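Local coordinates for putative alcohol dehydrogenase (Sinorhizobium meliloti, PDB 4J6F), which probably works as a zinc-binding, NAD(P)-dependent alcohol dehydrogenase of the medium-chain dehydrogenase/reductase family, at residues Ile223-Arg228 with Lys347-Val352; Thr187-Tyr192 with Ala334-Leu339. One frame throughout, in Å; residues are numbered along the deposited sequence.

Overall arrangement
The two contacts lie side by side where the Rossmann-type domain joins the GroES-like domain, with centres about 11 Å apart. Along the chain their segments alternate: 187-192, 223-228, 334-339, 347-352. Interaction 2 packs helix 189-201 against helix 333-344. Interaction 1 packs helix 218-229, which follows strand 209-212 of the six-stranded parallel sheet, against the loop that leaves helix 333-344. That loop leads into strand 352-357, which pairs with strand 376-380 of the mixed sheet. Tyr192 of interaction 2 also reaches Gln225, Ile348 and Leu351 of interaction 1. The contacts therefore form one continuous buried region where the chain passes between the domains.

Interaction 1: Ile223-Arg228 with Lys347-Val352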
loop_
_atom_site.group_PDB
_atom_site.type_symbol
_atom_site.label_atom_id
_atom_site.label_comp_id
_atom_site.label_asym_id
_atom_site.label_seq_id
_atom_site.Cartn_x
_atom_site.Cartn_y
_atom_site.Cartn_z
ATOM N N ILE A 223 -6.871 15.967 -9.589
ATOM C CA ILE A 223 -7.386 15.280 -8.437
ATOM C C ILE A 223 -8.300 16.175 -7.623
ATOM O O ILE A 223 -9.328 15.711 -7.135
ATOM C CB ILE A 223 -6.268 14.678 -7.592
ATOM C CG1 ILE A 223 -5.904 13.336 -8.185
ATOM C CG2 ILE A 223 -6.729 14.467 -6.158
ATOM C CD1 ILE A 223 -4.552 12.870 -7.766
ATOM N N ILE A 224 -7.947 17.452 -7.503
ATOM C CA ILE A 224 -8.811 18.413 -6.821
ATOM C C ILE A 224 -10.201 18.476 -7.470
ATOM O O ILE A 224 -11.225 18.407 -6.780
ATOM C CB ILE A 224 -8.150 19.804 -6.737
ATOM C CG1 ILE A 224 -6.886 19.698 -5.881
ATOM C CG2 ILE A 224 -9.119 20.856 -6.178
ATOM C CD1 ILE A 224 -6.043 20.950 -5.859
ATOM N N GLN A 225 -10.233 18.575 -8.791
ATOM C CA GLN A 225 -11.500 18.567 -9.518
ATOM C C GLN A 225 -12.201 17.215 -9.399
ATOM O O GLN A 225 -13.389 17.153 -9.050
ATOM C CB GLN A 225 -11.314 18.947 -10.988
ATOM C CG GLN A 225 -10.903 20.387 -11.236
ATOM C CD GLN A 225 -11.281 20.835 -12.628
ATOM O OE1 GLN A 225 -12.423 21.256 -12.864
ATOM N NE2 GLN A 225 -10.336 20.734 -13.572
ATOM N N LEU A 226 -11.469 16.133 -9.652
ATOM C CA LEU A 226 -12.089 14.821 -9.596
ATOM C C LEU A 226 -12.611 14.500 -8.194
ATOM O O LEU A 226 -13.659 13.887 -8.053
ATOM C CB LEU A 226 -11.146 13.746 -10.108
ATOM C CG LEU A 226 -10.687 13.892 -11.558
ATOM C CD1 LEU A 226 -9.512 12.964 -11.781
ATOM C CD2 LEU A 226 -11.781 13.576 -12.557
ATOM N N ALA A 227 -11.906 14.942 -7.158
ATOM C CA ALA A 227 -12.411 14.807 -5.794
ATOM C C ALA A 227 -13.798 15.448 -5.648
ATOM O O ALA A 227 -14.725 14.848 -5.085
ATOM C CB ALA A 227 -11.445 15.424 -4.803
ATOM N N ARG A 228 -13.943 16.667 -6.165
ATOM C CA ARG A 228 -15.219 17.350 -6.095
ATOM C C ARG A 228 -16.286 16.581 -6.870
ATOM O O ARG A 228 -17.404 16.411 -6.398
ATOM C CB ARG A 228 -15.083 18.770 -6.619
ATOM C CG ARG A 228 -14.425 19.710 -5.641
ATOM C CD ARG A 228 -15.282 19.859 -4.400
ATOM N NE ARG A 228 -14.641 20.741 -3.433
ATOM C CZ ARG A 228 -15.032 20.906 -2.178
ATOM N NH1 ARG A 228 -16.077 20.241 -1.706
ATOM N NH2 ARG A 228 -14.359 21.733 -1.392
ATOM N N LYS A 347 -18.694 18.294 -14.974
ATOM C CA LYS A 347 -18.401 18.142 -13.552
ATOM C C LYS A 347 -16.950 18.522 -13.285
ATOM O O LYS A 347 -16.584 18.790 -12.152
ATOM C CB LYS A 347 -18.702 16.724 -13.040
ATOM C CG LYS A 347 -20.148 16.286 -13.204
ATOM C CD LYS A 347 -20.554 15.213 -12.199
ATOM C CE LYS A 347 -22.079 15.102 -12.144
ATOM N NZ LYS A 347 -22.599 14.201 -11.071
ATOM N N ILE A 348 -16.123 18.515 -14.329
ATOM C CA ILE A 348 -14.781 19.118 -14.280
ATOM C C ILE A 348 -14.641 20.133 -15.418
ATOM O O ILE A 348 -15.433 20.106 -16.360
ATOM C CB ILE A 348 -13.645 18.077 -14.370
ATOM C CG1 ILE A 348 -13.769 17.247 -15.657
ATOM C CG2 ILE A 348 -13.614 17.224 -13.114
ATOM C CD1 ILE A 348 -12.690 16.200 -15.855
ATOM N N ARG A 349 -13.650 21.022 -15.329
ATOM C CA ARG A 349 -13.444 22.048 -16.357
ATOM C C ARG A 349 -11.979 22.161 -16.840
ATOM O O ARG A 349 -11.044 21.841 -16.096
ATOM C CB ARG A 349 -14.014 23.403 -15.899
ATOM C CG ARG A 349 -13.361 24.011 -14.663
ATOM C CD ARG A 349 -13.965 25.367 -14.329
ATOM N NE ARG A 349 -13.311 26.012 -13.187
ATOM C CZ ARG A 349 -12.287 26.863 -13.283
ATOM N NH1 ARG A 349 -11.776 27.165 -14.474
ATOM N NH2 ARG A 349 -11.756 27.414 -12.190
ATOM N N PRO A 350 -11.772 22.611 -18.090
ATOM C CA PRO A 350 -10.397 22.653 -18.596
ATOM C C PRO A 350 -9.584 23.756 -17.935
ATOM O O PRO A 350 -10.104 24.832 -17.673
ATOM C CB PRO A 350 -10.583 22.952 -20.082
ATOM C CG PRO A 350 -11.836 23.769 -20.121
ATOM C CD PRO A 350 -12.727 23.206 -19.044
ATOM N N LEU A 351 -8.315 23.484 -17.670
ATOM C CA LEU A 351 -7.431 24.474 -17.077
ATOM C C LEU A 351 -6.301 24.811 -18.045
ATOM O O LEU A 351 -5.267 24.143 -18.080
ATOM C CB LEU A 351 -6.882 23.946 -15.754
ATOM C CG LEU A 351 -7.961 23.481 -14.779
ATOM C CD1 LEU A 351 -7.361 22.725 -13.607
ATOM C CD2 LEU A 351 -8.786 24.680 -14.314
ATOM N N VAL A 352 -6.493 25.838 -18.859
ATOM C CA VAL A 352 -5.456 26.154 -19.828
ATOM C C VAL A 352 -4.454 27.139 -19.235
ATOM O O VAL A 352 -4.777 28.306 -19.012
ATOM C CB VAL A 352 -6.030 26.658 -21.163
ATOM C CG1 VAL A 352 -4.904 27.001 -22.121
ATOM C CG2 VAL A 352 -6.915 25.590 -21.775
HETATM O O HOH W 1 -14.540 19.564 -10.054
#
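Gln225 sends its side chain from helix 218-229 to the backbone of Arg349, with CG anti to its own carbonyl carbon (chi1 -68°) and the chain extended beyond CG. Its amide then reaches both polar backbone atoms of Arg349. OE1 accepts from Arg349 N at 2.8 Å, with an N-H...O angle of 159°; this donor is tilted out of the carbonyl plane. NE2 donates to Arg349 O, also at 2.8 Å, and the bond is straighter, at 168°. Here the acceptor lies in the plane of the Gln225 amide, and the donor lies in the carbonyl plane of Arg349. Bonding both N and O of one extended residue recalls the pairing of a neighbouring strand, although the loop here is not regular.

Ile348 covers the start of the side chain. Its CG2, anti to the carbonyl carbon, rests 3.6 Å from Gln225 CB. The same methyl meets Leu226 CD2 at 4.1 Å. Leu351 comes from the opposite direction, and its CD1 lies 3.6 Å from Gln225 NE2. NE2 has a second, weak hydrogen bond to Tyr192 OH. A water donates to Gln225 O at 2.9 Å and to Lys347 O at 3.0 Å, tying the two backbones together. The guanidinium of Arg349 turns elsewhere, and its NH2 bonds to Asp248 O.

With an alanine in place of the glutamine, Arg349 N and O would probably lose these two partners, and a gap would be likely to open beside Leu351. The contact joins a Rossmann-domain helix to the loop running into strand 352-357. The amide both donates and accepts, so it can satisfy a backbone N-H and C=O at once. Its two bonds also fix the rotation of the amide group, holding the loop to the helix without any charge.

Interaction 2: Thr187-Tyr192 with Ala334-Leu339; sequences TFCCAY and ADFRRL
This is a helix-helix contact of the medium-chain dehydrogenase fold, between the 187-192 end of helix 189-201 and the N-terminal half of helix 333-344, which follows strand 324-327 of the parallel, Rossmann-type sheet. The packing is apolar. Leu339 makes the largest contribution. Its CG is anti to the backbone N (chi1 170°), which carries the two methyls toward the other helix. There CD1 lies 3.6 Å from Tyr192 CB, and CD2 lies 3.9 Å from the same atom. CD2 also approaches backbone, at 4.3 Å from Cys189 O.

Cys189 and Phe336 make a second point of contact. The sulfur approaches the ring at its edge, near the ring plane, with SG 4.0 Å from Phe336 CE1. This is a sulfur-aromatic contact of the edge type, 78° off the ring normal. Met135 of strand 133-140 touches both side chains, and the ring of His174 meets that of Phe336. The helices are also linked by charge beside this core. Asp335 OD2 makes a salt bridge to Arg197, and Arg338 NH2 makes one to Glu196. Arg338 NH2 also pairs with Asp335 OD1 in its own helix, through a weak hydrogen bond. Within segment 187-192, Phe188 CD1 sits over the centre of the Tyr192 ring, 3.8 Å above its plane.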
loop_
_atom_site.group_PDB
_atom_site.type_symbol
_atom_site.label_atom_id
_atom_site.label_comp_id
_atom_site.label_asym_id
_atom_site.label_seq_id
_atom_site.Cartn_x
_atom_site.Cartn_y
_atom_site.Cartn_z
ATOM N N THR A 187 -6.535 19.224 -22.534
ATOM C CA THR A 187 -5.940 19.374 -21.221
ATOM C C THR A 187 -6.144 18.114 -20.393
ATOM O O THR A 187 -5.503 17.944 -19.372
ATOM C CB THR A 187 -6.496 20.611 -20.470
ATOM O OG1 THR A 187 -7.868 20.403 -20.107
ATOM C CG2 THR A 187 -6.397 21.860 -21.323
ATOM N N PHE A 188 -7.013 17.214 -20.846
ATOM C CA PHE A 188 -7.570 16.198 -19.942
ATOM C C PHE A 188 -6.891 14.829 -19.847
ATOM O O PHE A 188 -6.608 14.365 -18.741
ATOM C CB PHE A 188 -9.050 15.988 -20.221
ATOM C CG PHE A 188 -9.913 17.169 -19.888
ATOM C CD1 PHE A 188 -10.157 17.522 -18.574
ATOM C CD2 PHE A 188 -10.530 17.894 -20.892
ATOM C CE1 PHE A 188 -10.984 18.590 -18.268
ATOM C CE2 PHE A 188 -11.360 18.963 -20.595
ATOM C CZ PHE A 188 -11.592 19.313 -19.279
ATOM N N CYS A 189 -6.594 14.167 -20.957
ATOM C CA CYS A 189 -6.443 12.709 -20.943
ATOM C C CYS A 189 -5.378 11.969 -20.098
ATOM O O CYS A 189 -5.733 11.070 -19.363
ATOM C CB CYS A 189 -6.300 12.231 -22.383
ATOM S SG CYS A 189 -6.009 10.470 -22.546
ATOM N N CYS A 190 -4.111 12.357 -20.133
ATOM C CA CYS A 190 -3.114 11.733 -19.274
ATOM C C CYS A 190 -3.313 12.038 -17.797
ATOM O O CYS A 190 -3.463 11.112 -17.002
ATOM C CB CYS A 190 -1.693 12.103 -19.710
ATOM S SG CYS A 190 -0.380 11.339 -18.718
ATOM N N ALA A 191 -3.320 13.308 -17.406
ATOM C CA ALA A 191 -3.404 13.617 -15.976
ATOM C C ALA A 191 -4.738 13.231 -15.319
ATOM O O ALA A 191 -4.736 12.779 -14.168
ATOM C CB ALA A 191 -3.056 15.064 -15.691
ATOM N N TYR A 192 -5.856 13.389 -16.038
ATOM C CA TYR A 192 -7.176 13.119 -15.448
ATOM C C TYR A 192 -7.501 11.625 -15.412
ATOM O O TYR A 192 -8.168 11.151 -14.486
ATOM C CB TYR A 192 -8.295 13.956 -16.097
ATOM C CG TYR A 192 -8.209 15.442 -15.745
ATOM C CD1 TYR A 192 -7.147 16.227 -16.204
ATOM C CD2 TYR A 192 -9.175 16.060 -14.945
ATOM C CE1 TYR A 192 -7.049 17.568 -15.881
ATOM C CE2 TYR A 192 -9.086 17.409 -14.622
ATOM C CZ TYR A 192 -8.018 18.156 -15.092
ATOM O OH TYR A 192 -7.882 19.499 -14.786
ATOM N N ALA A 334 -12.897 1.808 -18.156
ATOM C CA ALA A 334 -14.057 2.323 -17.424
ATOM C C ALA A 334 -13.719 3.678 -16.853
ATOM O O ALA A 334 -14.548 4.585 -16.881
ATOM C CB ALA A 334 -14.486 1.371 -16.318
ATOM N N ASP A 335 -12.491 3.812 -16.353
ATOM C CA ASP A 335 -12.007 5.084 -15.848
ATOM C C ASP A 335 -12.084 6.133 -16.951
ATOM O O ASP A 335 -12.589 7.230 -16.725
ATOM C CB ASP A 335 -10.591 4.949 -15.282
ATOM C CG ASP A 335 -10.527 3.994 -14.091
ATOM O OD1 ASP A 335 -11.494 3.968 -13.301
ATOM O OD2 ASP A 335 -9.526 3.256 -13.940
ATOM N N PHE A 336 -11.638 5.781 -18.153
ATOM C CA PHE A 336 -11.684 6.716 -19.269
ATOM C C PHE A 336 -13.112 7.125 -19.634
ATOM O O PHE A 336 -13.369 8.294 -19.941
ATOM C CB PHE A 336 -10.969 6.167 -20.498
ATOM C CG PHE A 336 -10.850 7.172 -21.609
ATOM C CD1 PHE A 336 -9.815 8.106 -21.612
ATOM C CD2 PHE A 336 -11.785 7.214 -22.638
ATOM C CE1 PHE A 336 -9.705 9.043 -22.625
ATOM C CE2 PHE A 336 -11.680 8.152 -23.653
ATOM C CZ PHE A 336 -10.644 9.070 -23.644
ATOM N N ARG A 337 -14.038 6.171 -19.613
ATOM C CA ARG A 337 -15.424 6.469 -19.945
ATOM C C ARG A 337 -15.984 7.492 -18.964
ATOM O O ARG A 337 -16.609 8.480 -19.369
ATOM C CB ARG A 337 -16.258 5.198 -19.978
ATOM C CG ARG A 337 -16.322 4.551 -21.352
ATOM C CD ARG A 337 -17.184 3.289 -21.308
ATOM N NE ARG A 337 -16.384 2.059 -21.313
ATOM C CZ ARG A 337 -16.281 1.205 -20.296
ATOM N NH1 ARG A 337 -16.938 1.421 -19.161
ATOM N NH2 ARG A 337 -15.528 0.119 -20.415
ATOM N N ARG A 338 -15.706 7.265 -17.681
ATOM C CA ARG A 338 -16.146 8.148 -16.614
ATOM C C ARG A 338 -15.576 9.532 -16.830
ATOM O O ARG A 338 -16.252 10.532 -16.593
ATOM C CB ARG A 338 -15.709 7.616 -15.250
ATOM C CG ARG A 338 -16.262 8.406 -14.070
ATOM C CD ARG A 338 -16.420 7.516 -12.846
ATOM N NE ARG A 338 -15.132 6.972 -12.411
ATOM C CZ ARG A 338 -14.719 5.714 -12.583
ATOM N NH1 ARG A 338 -15.485 4.806 -13.175
ATOM N NH2 ARG A 338 -13.515 5.365 -12.158
ATOM N N LEU A 339 -14.331 9.594 -17.284
ATOM C CA LEU A 339 -13.699 10.877 -17.551
ATOM C C LEU A 339 -14.431 11.600 -18.681
ATOM O O LEU A 339 -14.816 12.763 -18.528
ATOM C CB LEU A 339 -12.220 10.690 -17.868
ATOM C CG LEU A 339 -11.428 11.874 -18.394
ATOM C CD1 LEU A 339 -11.544 13.026 -17.412
ATOM C CD2 LEU A 339 -9.984 11.451 -18.580
#